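Local coordinates for MerB2 (Bacillus megaterium, PDB 5C17), which probably catalyses cleavage of carbon-mercury bonds as an alkylmercury lyase and is captured here with a bound mercury(II) ion, at residues 36-41 and 82-87; 23-28 and 42-47; 105-110 and 168-173; 57-62 and 66-71. All coordinates share one frame; numbering follows the deposited sequence.

Contact 1 (36-41 and 82-87); sequences GQAVTE and LSIIPT
Gly36, the C-prime residue of the Schellman motif that ends helix 22-34, and Ala38 in the loop that follows meet the side chain of Ile84 just past strand 82-83. The two branches of Ile84 divide the work. With chi1 at 63°, CG1 stands between the backbone N and the carbonyl carbon, and the extended chain carries CD1 out to Ala38, where it lies 3.8 Å from CB. The other branch, CG2, turns to the backbone of the helix end and comes within 4.1 Å of Gly36 CA. Ile84 has two modelled conformers, and this fit describes one of them. Each segment also has its own internal brace. The Gln37 side chain curls forward so that NE2 gives a nearly straight bond (167°) of 2.9 Å to Ala38 O, in the carbonyl plane on a lone pair, while Ser83 OG reaches Ile85 O at 2.7 Å. Ile33 of helix 22-34, Val77 and Leu98 also touch Ile84, so the side chain joins the helix end to the eight-stranded sheet. Between the two segments the chemistry is purely apolar: a small surface patch held by methyl contacts and shape, while the side-chain bonds of Gln37 and Ser83 stay within their segments.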
loop_
_atom_site.group_PDB
_atom_site.type_symbol
_atom_site.label_atom_id
_atom_site.label_comp_id
_atom_site.label_asym_id
_atom_site.label_seq_id
_atom_site.Cartn_x
_atom_site.Cartn_y
_atom_site.Cartn_z
ATOM N N GLY A 36 12.307 -0.910 -8.968
ATOM C CA GLY A 36 11.998 -2.055 -9.817
ATOM C C GLY A 36 12.833 -3.299 -9.539
ATOM O O GLY A 36 12.883 -4.227 -10.350
ATOM N N GLN A 37 13.491 -3.326 -8.390
ATOM C CA GLN A 37 14.453 -4.372 -8.071
ATOM C C GLN A 37 13.928 -5.259 -6.953
ATOM O O GLN A 37 13.765 -4.809 -5.821
ATOM C CB GLN A 37 15.778 -3.721 -7.656
ATOM C CG GLN A 37 16.867 -4.690 -7.197
ATOM C CD GLN A 37 17.308 -5.645 -8.291
ATOM O OE1 GLN A 37 17.901 -5.231 -9.295
ATOM N NE2 GLN A 37 17.024 -6.939 -8.103
ATOM N N ALA A 38 13.700 -6.533 -7.261
ATOM C CA ALA A 38 13.364 -7.511 -6.240
ATOM C C ALA A 38 14.518 -7.623 -5.253
ATOM O O ALA A 38 15.686 -7.376 -5.607
ATOM C CB ALA A 38 13.073 -8.848 -6.864
ATOM N N VAL A 39 14.200 -8.027 -4.031
ATOM C CA VAL A 39 15.150 -8.013 -2.930
ATOM C C VAL A 39 15.387 -9.417 -2.400
ATOM O O VAL A 39 14.471 -10.219 -2.291
ATOM C CB VAL A 39 14.631 -7.095 -1.789
ATOM C CG1 VAL A 39 15.605 -7.049 -0.635
ATOM C CG2 VAL A 39 14.401 -5.687 -2.326
ATOM N N THR A 40 16.638 -9.706 -2.082
ATOM C CA THR A 40 17.003 -10.967 -1.456
ATOM C C THR A 40 17.581 -10.728 -0.079
ATOM O O THR A 40 17.969 -9.607 0.246
ATOM C CB THR A 40 18.067 -11.685 -2.252
ATOM O OG1 THR A 40 19.242 -10.867 -2.303
ATOM C CG2 THR A 40 17.591 -11.990 -3.654
ATOM N N GLU A 41 17.631 -11.779 0.735
ATOM C CA GLU A 41 18.181 -11.613 2.070
ATOM C C GLU A 41 19.668 -11.279 2.016
ATOM O O GLU A 41 20.137 -10.501 2.838
ATOM C CB GLU A 41 17.897 -12.796 3.002
ATOM C CG GLU A 41 16.467 -12.855 3.487
ATOM C CD GLU A 41 16.231 -13.879 4.595
ATOM O OE1 GLU A 41 17.112 -14.083 5.474
ATOM O OE2 GLU A 41 15.147 -14.487 4.588
ATOM N N LEU A 82 3.460 -1.377 -2.101
ATOM C CA LEU A 82 4.099 -1.208 -3.393
ATOM C C LEU A 82 4.597 -2.571 -3.897
ATOM O O LEU A 82 5.189 -3.325 -3.139
ATOM C CB LEU A 82 5.283 -0.258 -3.235
ATOM C CG LEU A 82 6.035 0.129 -4.506
ATOM C CD1 LEU A 82 5.149 0.897 -5.477
ATOM C CD2 LEU A 82 7.281 0.942 -4.146
ATOM N N SER A 83 4.400 -2.849 -5.183
ATOM C CA SER A 83 4.674 -4.169 -5.741
ATOM C C SER A 83 5.283 -4.091 -7.136
ATOM O O SER A 83 4.854 -3.300 -7.976
ATOM C CB SER A 83 3.350 -4.948 -5.839
ATOM O OG SER A 83 3.536 -6.238 -6.379
ATOM N N ILE A 84 6.271 -4.949 -7.391
ATOM C CA ILE A 84 6.741 -5.076 -8.761
ATOM C C ILE A 84 5.878 -6.066 -9.541
ATOM O O ILE A 84 5.829 -5.989 -10.764
ATOM C CB ILE A 84 8.253 -5.413 -8.869
ATOM C CG1 ILE A 84 8.578 -6.776 -8.251
ATOM C CG2 ILE A 84 9.052 -4.326 -8.203
ATOM C CD1 ILE A 84 10.010 -7.228 -8.493
ATOM N N ILE A 85 5.180 -6.969 -8.852
ATOM C CA ILE A 85 4.338 -7.952 -9.533
ATOM C C ILE A 85 2.894 -7.456 -9.629
ATOM O O ILE A 85 2.448 -6.655 -8.798
ATOM C CB ILE A 85 4.426 -9.355 -8.882
ATOM C CG1 ILE A 85 3.991 -9.320 -7.419
ATOM C CG2 ILE A 85 5.849 -9.914 -9.035
ATOM C CD1 ILE A 85 3.789 -10.721 -6.795
ATOM N N PRO A 86 2.158 -7.895 -10.661
ATOM C CA PRO A 86 0.850 -7.297 -10.959
ATOM C C PRO A 86 -0.205 -7.420 -9.872
ATOM O O PRO A 86 -0.291 -8.393 -9.126
ATOM C CB PRO A 86 0.384 -8.048 -12.209
ATOM C CG PRO A 86 1.622 -8.535 -12.828
ATOM C CD PRO A 86 2.548 -8.865 -11.698
ATOM N N THR A 87 -1.017 -6.369 -9.822
ATOM C CA THR A 87 -2.257 -6.346 -9.071
ATOM C C THR A 87 -3.266 -5.627 -9.968
ATOM O O THR A 87 -2.939 -5.189 -11.065
ATOM C CB THR A 87 -2.133 -5.572 -7.762
ATOM O OG1 THR A 87 -2.036 -4.181 -8.067
ATOM C CG2 THR A 87 -0.916 -6.023 -6.956
#

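Contact 2 (23-28 and 42-47)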
loop_
_atom_site.group_PDB
_atom_site.type_symbol
_atom_site.label_atom_id
_atom_site.label_comp_id
_atom_site.label_asym_id
_atom_site.label_seq_id
_atom_site.Cartn_x
_atom_site.Cartn_y
_atom_site.Cartn_z
ATOM N N VAL A 23 12.663 -0.798 10.698
ATOM C CA VAL A 23 12.644 0.357 9.802
ATOM C C VAL A 23 13.828 0.355 8.825
ATOM O O VAL A 23 13.632 0.544 7.630
ATOM C CB VAL A 23 12.477 1.706 10.549
ATOM C CG1 VAL A 23 12.651 2.878 9.587
ATOM C CG2 VAL A 23 11.103 1.766 11.171
ATOM N N PRO A 24 15.067 0.110 9.304
ATOM C CA PRO A 24 16.159 0.011 8.321
ATOM C C PRO A 24 15.897 -1.034 7.222
ATOM O O PRO A 24 16.151 -0.788 6.034
ATOM C CB PRO A 24 17.373 -0.371 9.190
ATOM C CG PRO A 24 17.061 0.253 10.524
ATOM C CD PRO A 24 15.563 0.074 10.687
ATOM N N ILE A 25 15.362 -2.183 7.612
ATOM C CA ILE A 25 15.078 -3.254 6.667
ATOM C C ILE A 25 13.922 -2.894 5.721
ATOM O O ILE A 25 14.038 -3.048 4.508
ATOM C CB ILE A 25 14.872 -4.595 7.414
ATOM C CG1 ILE A 25 16.220 -5.088 7.948
ATOM C CG2 ILE A 25 14.222 -5.645 6.504
ATOM C CD1 ILE A 25 16.126 -6.178 8.980
ATOM N N LEU A 26 12.836 -2.363 6.276
ATOM C CA LEU A 26 11.699 -1.944 5.463
ATOM C C LEU A 26 12.092 -0.856 4.481
ATOM O O LEU A 26 11.688 -0.903 3.321
ATOM C CB LEU A 26 10.528 -1.467 6.317
ATOM C CG LEU A 26 9.679 -2.583 6.915
ATOM C CD1 LEU A 26 8.769 -2.023 7.989
ATOM C CD2 LEU A 26 8.855 -3.316 5.842
ATOM N N ARG A 27 12.874 0.137 4.922
ATOM C CA ARG A 27 13.319 1.179 3.991
ATOM C C ARG A 27 14.085 0.568 2.833
ATOM O O ARG A 27 13.872 0.892 1.661
ATOM C CB ARG A 27 14.224 2.191 4.688
ATOM C CG ARG A 27 13.503 3.111 5.666
ATOM C CD ARG A 27 14.494 4.067 6.365
ATOM N NE ARG A 27 15.158 4.929 5.401
ATOM C CZ ARG A 27 14.640 6.043 4.915
ATOM N NH1 ARG A 27 13.459 6.485 5.331
ATOM N NH2 ARG A 27 15.299 6.703 3.989
ATOM N N THR A 28 15.016 -0.316 3.167
ATOM C CA THR A 28 15.875 -0.902 2.166
ATOM C C THR A 28 15.036 -1.675 1.144
ATOM O O THR A 28 15.244 -1.571 -0.079
ATOM C CB THR A 28 16.956 -1.785 2.827
ATOM O OG1 THR A 28 17.699 -0.985 3.767
ATOM C CG2 THR A 28 17.900 -2.327 1.793
ATOM N N SER A 42 20.413 -11.836 1.054
ATOM C CA SER A 42 21.823 -11.472 0.927
ATOM C C SER A 42 21.969 -9.986 0.656
ATOM O O SER A 42 22.842 -9.344 1.225
ATOM C CB SER A 42 22.543 -12.255 -0.159
ATOM O OG SER A 42 22.016 -12.040 -1.439
ATOM N N SER A 43 21.114 -9.410 -0.178
ATOM C CA SER A 43 21.245 -7.999 -0.493
ATOM C C SER A 43 20.966 -7.175 0.769
ATOM O O SER A 43 21.649 -6.187 1.030
ATOM C CB SER A 43 20.328 -7.586 -1.656
ATOM O OG SER A 43 18.945 -7.557 -1.302
ATOM N N LEU A 44 19.985 -7.609 1.565
ATOM C CA LEU A 44 19.670 -6.915 2.815
ATOM C C LEU A 44 20.829 -6.987 3.794
ATOM O O LEU A 44 21.183 -5.994 4.421
ATOM C CB LEU A 44 18.421 -7.506 3.449
ATOM C CG LEU A 44 17.131 -7.122 2.743
ATOM C CD1 LEU A 44 15.988 -7.920 3.346
ATOM C CD2 LEU A 44 16.865 -5.636 2.861
ATOM N N ILE A 45 21.419 -8.164 3.930
ATOM C CA ILE A 45 22.537 -8.338 4.816
ATOM C C ILE A 45 23.691 -7.429 4.387
ATOM O O ILE A 45 24.249 -6.684 5.196
ATOM C CB ILE A 45 22.973 -9.809 4.791
ATOM C CG1 ILE A 45 21.940 -10.665 5.519
ATOM C CG2 ILE A 45 24.378 -9.986 5.392
ATOM C CD1 ILE A 45 22.069 -12.135 5.180
ATOM N N ASN A 46 24.032 -7.481 3.105
ATOM C CA ASN A 46 25.178 -6.737 2.610
ATOM C C ASN A 46 24.951 -5.214 2.747
ATOM O O ASN A 46 25.864 -4.464 3.132
ATOM C CB ASN A 46 25.512 -7.128 1.153
ATOM C CG ASN A 46 26.013 -8.611 1.002
ATOM O OD1 ASN A 46 26.612 -9.174 1.920
ATOM N ND2 ASN A 46 25.790 -9.216 -0.184
ATOM N N GLN A 47 23.741 -4.760 2.463
ATOM C CA GLN A 47 23.463 -3.325 2.438
ATOM C C GLN A 47 23.252 -2.734 3.835
ATOM O O GLN A 47 23.786 -1.663 4.142
ATOM C CB GLN A 47 22.255 -3.042 1.545
ATOM C CG GLN A 47 21.904 -1.592 1.424
ATOM C CD GLN A 47 20.928 -1.291 0.301
ATOM O OE1 GLN A 47 20.542 -2.173 -0.496
ATOM N NE2 GLN A 47 20.518 -0.023 0.231
#
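Thr28 and Leu44 form the middle of an apolar contact between helices 22-34 and 41-48, the first two helices of what looks like a winged-helix domain, 41-48 opening its helix-turn-helix. Methyl packing does most of the work. Leu44 CD2 lies 3.6 Å from Thr28 CG2, and a turn earlier Ile25 CG2 approaches the other branch, Leu44 CD1, at 4.3 Å. A second kind of contact sets a methyl against an amide: Gln47 stretches out extended from its helix, and Thr28 CG2 sits over the flat of its carboxamide, 3.5 Å from OE1. That methyl is directed across the gap because it stands anti to the backbone N, which leaves OG1 turned back along its own helix. Polar bonding is therefore internal, Thr28 OG1 donating to Pro24 O at 2.8 Å, while Thr28 N reaches the same oxygen from the opposite face of its plane. Putting a glycine at Thr28 would probably leave Leu44 CD2 and the Gln47 amide facing a gap and take from Pro24 O its second donor. The axes of the two short segments cross at 120° and approach to 10.6 Å, and helix 52-64 packs against both helices, Val58 on Ile25 and Val59 on Leu44.

Contact 3 (105-110 and 168-173); sequences STLELS and IHYFSS
Tyr170, on an outer strand of the three-stranded antiparallel sheet 169-171, 148-151 and 190-192, reaches across to Thr106 and Leu107 on helix 103-113 in the lyase part of the fold. The tight part is confined to the phenol end. Tyr170 OH donates a hydrogen bond of 2.8 Å to Thr106 OG1, which lies at the ring edge, near its plane. Thr106 holds this oxygen between its backbone N and carbonyl carbon (chi1 65°), where it is also bonded to Ala103 O, so the hydroxyl is gripped by two partners within the buried interior. Away from this point the two segments are only loosely associated: the closest CA atoms, those of Thr106 and Tyr170, are 10.2 Å apart, and the rest of the Tyr170 side chain is packed by Ile130, Ser121 and Leu194. His169, one residue earlier in the strand, is partly exposed and its ring meets that of Trp180. Ser105, next to Thr106, touches the bound dimercaptobutanediol, and the Thr106 side chain is about 9 Å from the mercury ion. Beside the hydrogen bond, Leu107 CD1 touches Tyr170 OH at 3.6 Å.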
loop_
_atom_site.group_PDB
_atom_site.type_symbol
_atom_site.label_atom_id
_atom_site.label_comp_id
_atom_site.label_asym_id
_atom_site.label_seq_id
_atom_site.Cartn_x
_atom_site.Cartn_y
_atom_site.Cartn_z
ATOM N N SER A 105 -3.275 2.604 -1.301
ATOM C CA SER A 105 -1.860 2.562 -1.616
ATOM C C SER A 105 -1.551 3.327 -2.898
ATOM O O SER A 105 -0.518 3.978 -3.004
ATOM C CB SER A 105 -1.365 1.112 -1.740
ATOM O OG SER A 105 -1.460 0.430 -0.501
ATOM N N THR A 106 -2.440 3.231 -3.896
ATOM C CA THR A 106 -2.183 3.929 -5.169
ATOM C C THR A 106 -1.898 5.414 -4.972
ATOM O O THR A 106 -1.120 6.007 -5.714
ATOM C CB THR A 106 -3.338 3.804 -6.227
ATOM O OG1 THR A 106 -4.541 4.451 -5.792
ATOM C CG2 THR A 106 -3.610 2.359 -6.586
ATOM N N LEU A 107 -2.587 6.025 -4.010
ATOM C CA LEU A 107 -2.473 7.462 -3.776
ATOM C C LEU A 107 -1.460 7.767 -2.677
ATOM O O LEU A 107 -0.623 8.672 -2.816
ATOM C CB LEU A 107 -3.852 8.035 -3.459
ATOM C CG LEU A 107 -4.780 8.069 -4.688
ATOM C CD1 LEU A 107 -6.210 8.217 -4.285
ATOM C CD2 LEU A 107 -4.399 9.168 -5.661
ATOM N N GLU A 108 -1.497 7.015 -1.585
ATOM C CA GLU A 108 -0.543 7.304 -0.525
ATOM C C GLU A 108 0.894 7.076 -0.979
ATOM O O GLU A 108 1.788 7.764 -0.501
ATOM C CB GLU A 108 -0.879 6.579 0.771
ATOM C CG GLU A 108 -0.321 5.229 0.903
ATOM C CD GLU A 108 -0.597 4.588 2.252
ATOM O OE1 GLU A 108 -1.371 5.149 3.053
ATOM O OE2 GLU A 108 -0.031 3.512 2.507
ATOM N N LEU A 109 1.119 6.153 -1.912
ATOM C CA LEU A 109 2.472 5.941 -2.419
ATOM C C LEU A 109 2.972 7.144 -3.224
ATOM O O LEU A 109 4.166 7.424 -3.242
ATOM C CB LEU A 109 2.541 4.645 -3.226
ATOM C CG LEU A 109 2.422 3.357 -2.417
ATOM C CD1 LEU A 109 2.190 2.165 -3.328
ATOM C CD2 LEU A 109 3.654 3.140 -1.556
ATOM N N SER A 110 2.077 7.845 -3.905
ATOM C CA SER A 110 2.460 9.048 -4.634
ATOM C C SER A 110 3.077 10.054 -3.670
ATOM O O SER A 110 4.146 10.623 -3.914
ATOM C CB SER A 110 1.243 9.665 -5.337
ATOM O OG SER A 110 1.575 10.895 -5.959
ATOM N N ILE A 168 -10.167 -3.250 1.035
ATOM C CA ILE A 168 -10.200 -1.870 0.604
ATOM C C ILE A 168 -10.437 -1.881 -0.907
ATOM O O ILE A 168 -9.883 -2.665 -1.579
ATOM C CB ILE A 168 -8.872 -1.186 0.952
ATOM C CG1 ILE A 168 -8.712 -1.070 2.478
ATOM C CG2 ILE A 168 -8.692 0.135 0.196
ATOM C CD1 ILE A 168 -7.308 -0.771 2.935
ATOM N N HIS A 169 -11.285 -0.972 -1.361
ATOM C CA HIS A 169 -11.679 -0.918 -2.752
ATOM C C HIS A 169 -11.870 0.494 -3.287
ATOM O O HIS A 169 -12.124 1.434 -2.587
ATOM C CB HIS A 169 -13.050 -1.615 -2.903
ATOM C CG HIS A 169 -13.117 -2.978 -2.308
ATOM N ND1 HIS A 169 -12.372 -4.033 -2.773
ATOM C CD2 HIS A 169 -13.859 -3.450 -1.293
ATOM C CE1 HIS A 169 -12.646 -5.094 -2.049
ATOM N NE2 HIS A 169 -13.530 -4.760 -1.141
ATOM N N TYR A 170 -11.719 0.583 -4.598
ATOM C CA TYR A 170 -12.151 1.729 -5.387
ATOM C C TYR A 170 -13.595 1.415 -5.797
ATOM O O TYR A 170 -13.925 0.325 -6.135
ATOM C CB TYR A 170 -11.352 1.936 -6.681
ATOM C CG TYR A 170 -10.156 2.898 -6.617
ATOM C CD1 TYR A 170 -10.295 4.222 -6.266
ATOM C CD2 TYR A 170 -8.901 2.470 -6.969
ATOM C CE1 TYR A 170 -9.234 5.064 -6.259
ATOM C CE2 TYR A 170 -7.824 3.316 -6.941
ATOM C CZ TYR A 170 -7.994 4.622 -6.576
ATOM O OH TYR A 170 -6.983 5.517 -6.545
ATOM N N PHE A 171 -14.420 2.442 -5.764
ATOM C CA PHE A 171 -15.772 2.408 -6.297
ATOM C C PHE A 171 -15.941 3.588 -7.269
ATOM O O PHE A 171 -15.482 4.692 -7.036
ATOM C CB PHE A 171 -16.889 2.390 -5.238
ATOM C CG PHE A 171 -16.991 1.080 -4.520
ATOM C CD1 PHE A 171 -17.460 -0.040 -5.171
ATOM C CD2 PHE A 171 -16.557 0.936 -3.209
ATOM C CE1 PHE A 171 -17.504 -1.249 -4.544
ATOM C CE2 PHE A 171 -16.623 -0.290 -2.561
ATOM C CZ PHE A 171 -17.101 -1.377 -3.244
ATOM N N SER A 172 -16.662 3.344 -8.350
ATOM C CA SER A 172 -16.906 4.365 -9.357
ATOM C C SER A 172 -17.769 5.518 -8.856
ATOM O O SER A 172 -17.749 6.583 -9.444
ATOM C CB SER A 172 -17.587 3.714 -10.558
ATOM O OG SER A 172 -18.670 2.895 -10.160
ATOM N N SER A 173 -18.537 5.279 -7.794
ATOM C CA SER A 173 -19.388 6.286 -7.172
ATOM C C SER A 173 -19.820 5.785 -5.813
ATOM O O SER A 173 -19.754 4.587 -5.535
ATOM C CB SER A 173 -20.643 6.556 -8.008
ATOM O OG SER A 173 -21.491 5.420 -7.991
#

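Contact 4 (57-62 and 66-71)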
loop_
_atom_site.group_PDB
_atom_site.type_symbol
_atom_site.label_atom_id
_atom_site.label_comp_id
_atom_site.label_asym_id
_atom_site.label_seq_id
_atom_site.Cartn_x
_atom_site.Cartn_y
_atom_site.Cartn_z
ATOM N N SER A 57 15.173 -13.073 11.061
ATOM C CA SER A 57 14.024 -13.048 11.958
ATOM C C SER A 57 13.101 -11.874 11.682
ATOM O O SER A 57 11.875 -12.025 11.748
ATOM C CB SER A 57 14.468 -13.080 13.419
ATOM O OG SER A 57 15.211 -11.933 13.766
ATOM N N VAL A 58 13.668 -10.724 11.336
ATOM C CA VAL A 58 12.845 -9.565 11.019
ATOM C C VAL A 58 12.076 -9.811 9.722
ATOM O O VAL A 58 10.873 -9.561 9.648
ATOM C CB VAL A 58 13.688 -8.294 10.905
ATOM C CG1 VAL A 58 12.846 -7.143 10.384
ATOM C CG2 VAL A 58 14.294 -7.940 12.273
ATOM N N VAL A 59 12.756 -10.302 8.696
ATOM C CA VAL A 59 12.075 -10.618 7.435
ATOM C C VAL A 59 10.937 -11.632 7.657
ATOM O O VAL A 59 9.836 -11.473 7.103
ATOM C CB VAL A 59 13.067 -11.100 6.374
ATOM C CG1 VAL A 59 12.362 -11.719 5.171
ATOM C CG2 VAL A 59 13.971 -9.931 5.932
ATOM N N LYS A 60 11.165 -12.648 8.494
ATOM C CA LYS A 60 10.117 -13.622 8.809
ATOM C C LYS A 60 8.880 -12.934 9.389
ATOM O O LYS A 60 7.758 -13.219 8.975
ATOM C CB LYS A 60 10.637 -14.685 9.784
ATOM C CG LYS A 60 9.614 -15.736 10.174
ATOM C CD LYS A 60 10.197 -16.822 11.070
ATOM C CE LYS A 60 9.163 -17.901 11.355
ATOM N NZ LYS A 60 9.770 -19.080 12.032
ATOM N N ILE A 61 9.086 -12.023 10.335
ATOM C CA ILE A 61 7.970 -11.309 10.962
ATOM C C ILE A 61 7.246 -10.442 9.945
ATOM O O ILE A 61 6.003 -10.429 9.894
ATOM C CB ILE A 61 8.454 -10.466 12.160
ATOM C CG1 ILE A 61 8.740 -11.386 13.338
ATOM C CG2 ILE A 61 7.394 -9.427 12.567
ATOM C CD1 ILE A 61 9.587 -10.758 14.421
ATOM N N LEU A 62 7.999 -9.692 9.143
ATOM C CA LEU A 62 7.375 -8.807 8.151
ATOM C C LEU A 62 6.563 -9.608 7.139
ATOM O O LEU A 62 5.496 -9.181 6.716
ATOM C CB LEU A 62 8.427 -7.952 7.442
ATOM C CG LEU A 62 9.205 -6.987 8.324
ATOM C CD1 LEU A 62 10.339 -6.364 7.518
ATOM C CD2 LEU A 62 8.310 -5.947 8.934
ATOM N N GLN A 66 2.473 -9.898 6.386
ATOM C CA GLN A 66 2.217 -9.547 4.989
ATOM C C GLN A 66 2.441 -8.055 4.734
ATOM O O GLN A 66 1.764 -7.435 3.921
ATOM C CB GLN A 66 0.826 -10.000 4.558
ATOM C CG GLN A 66 0.627 -11.485 4.727
ATOM C CD GLN A 66 -0.726 -11.970 4.239
ATOM O OE1 GLN A 66 -1.667 -11.205 4.105
ATOM N NE2 GLN A 66 -0.818 -13.259 3.972
ATOM N N MET A 67 3.437 -7.514 5.435
ATOM C CA MET A 67 3.952 -6.176 5.171
ATOM C C MET A 67 4.984 -6.164 4.062
ATOM O O MET A 67 5.297 -5.105 3.512
ATOM C CB MET A 67 4.538 -5.577 6.443
ATOM C CG MET A 67 3.466 -5.229 7.458
ATOM S SD MET A 67 4.113 -4.713 9.052
ATOM C CE MET A 67 4.917 -3.195 8.566
ATOM N N ILE A 68 5.496 -7.350 3.756
ATOM C CA ILE A 68 6.262 -7.619 2.544
ATOM C C ILE A 68 5.672 -8.876 1.928
ATOM O O ILE A 68 5.019 -9.672 2.619
ATOM C CB ILE A 68 7.779 -7.801 2.809
ATOM C CG1 ILE A 68 8.047 -9.050 3.661
ATOM C CG2 ILE A 68 8.357 -6.555 3.470
ATOM C CD1 ILE A 68 9.516 -9.341 3.866
ATOM N N VAL A 69 5.890 -9.025 0.629
ATOM C CA VAL A 69 5.415 -10.183 -0.128
ATOM C C VAL A 69 6.591 -10.843 -0.804
ATOM O O VAL A 69 7.410 -10.167 -1.414
ATOM C CB VAL A 69 4.335 -9.802 -1.175
ATOM C CG1 VAL A 69 4.076 -10.946 -2.171
ATOM C CG2 VAL A 69 3.064 -9.405 -0.465
ATOM N N ARG A 70 6.652 -12.164 -0.676
ATOM C CA ARG A 70 7.681 -12.959 -1.330
ATOM C C ARG A 70 7.036 -13.882 -2.331
ATOM O O ARG A 70 5.997 -14.476 -2.049
ATOM C CB ARG A 70 8.459 -13.806 -0.315
ATOM C CG ARG A 70 9.349 -12.977 0.605
ATOM C CD ARG A 70 10.118 -13.815 1.617
ATOM N NE ARG A 70 9.244 -14.460 2.600
ATOM C CZ ARG A 70 9.670 -15.009 3.735
ATOM N NH1 ARG A 70 8.812 -15.582 4.570
ATOM N NH2 ARG A 70 10.960 -14.994 4.045
ATOM N N GLU A 71 7.643 -13.984 -3.505
ATOM C CA GLU A 71 7.203 -14.965 -4.478
ATOM C C GLU A 71 7.533 -16.373 -4.013
ATOM O O GLU A 71 8.155 -16.554 -2.974
ATOM C CB GLU A 71 7.831 -14.709 -5.841
ATOM C CG GLU A 71 7.236 -13.512 -6.512
ATOM C CD GLU A 71 7.463 -13.507 -8.000
ATOM O OE1 GLU A 71 6.524 -13.826 -8.771
ATOM O OE2 GLU A 71 8.587 -13.166 -8.395
#
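With chi1 at 65°, Ile68 swings CG1 between its backbone N and carbonyl carbon, and chi2 near 180° then extends CD1 to Val59; Val59 in turn presents CG1 by setting it anti to its own N (chi1 167°). The two side chains meet at about a right angle in the corner where helix 52-64 passes into strand 68-70, an arrangement consistent with the third helix and first wing strand of a winged-helix domain. Ile68 CD1 lies 3.9 Å from Val59 CG1, while, nearer the backbone, Ile68 CG1 rests 4.0 Å from Leu62 CB. The turn itself is a Schellman motif: Gln66 takes positive phi, and Met67 N bonds back to Leu62 O at 2.9 Å, nearly along the C=O axis though bent at the hydrogen (144°). Ile68 N adds a weak bond of 3.5 Å to Leu62 O, so one carbonyl near the helix end receives two backbone donors. The strand then runs almost perpendicular to the helix, at 97°. Leu26, Ala63 and Ile76 also pack on Ile68, joining helix 22-34 and the neighbouring strand to this buried corner. Replacing Ile68 with a serine would probably leave Val59 CG1 and Leu62 CB without their apolar mate and open a gap between helix and strand. Met67 SD lies 4.4 Å from the Leu62 branch CD2. Farther along the strand, in the conformer of Arg70 described, NH2 comes obliquely to Val59 CG1 at 3.7 Å.

From the N terminus, contact 2 closes first, folding helix 41-48 back on helix 22-34. Contact 1 starts in the loop between those helices and does not close until strand 82-83, so the two cross along the chain. Contact 4 falls wholly within the span of contact 1, making a short turn from helix 52-64 into strand 68-70. These three form one connected body: Val39 packs on Leu44, Ile25 on Val58 and Leu26 on Leu62, tying the helices to one end of the eight-stranded sheet. Contact 3 follows in series, on the opposite side of the chain's centre from contacts 2 and 4, and joins helix 103-113 to the smaller sheet; Leu109 against Leu82 links it to contact 1.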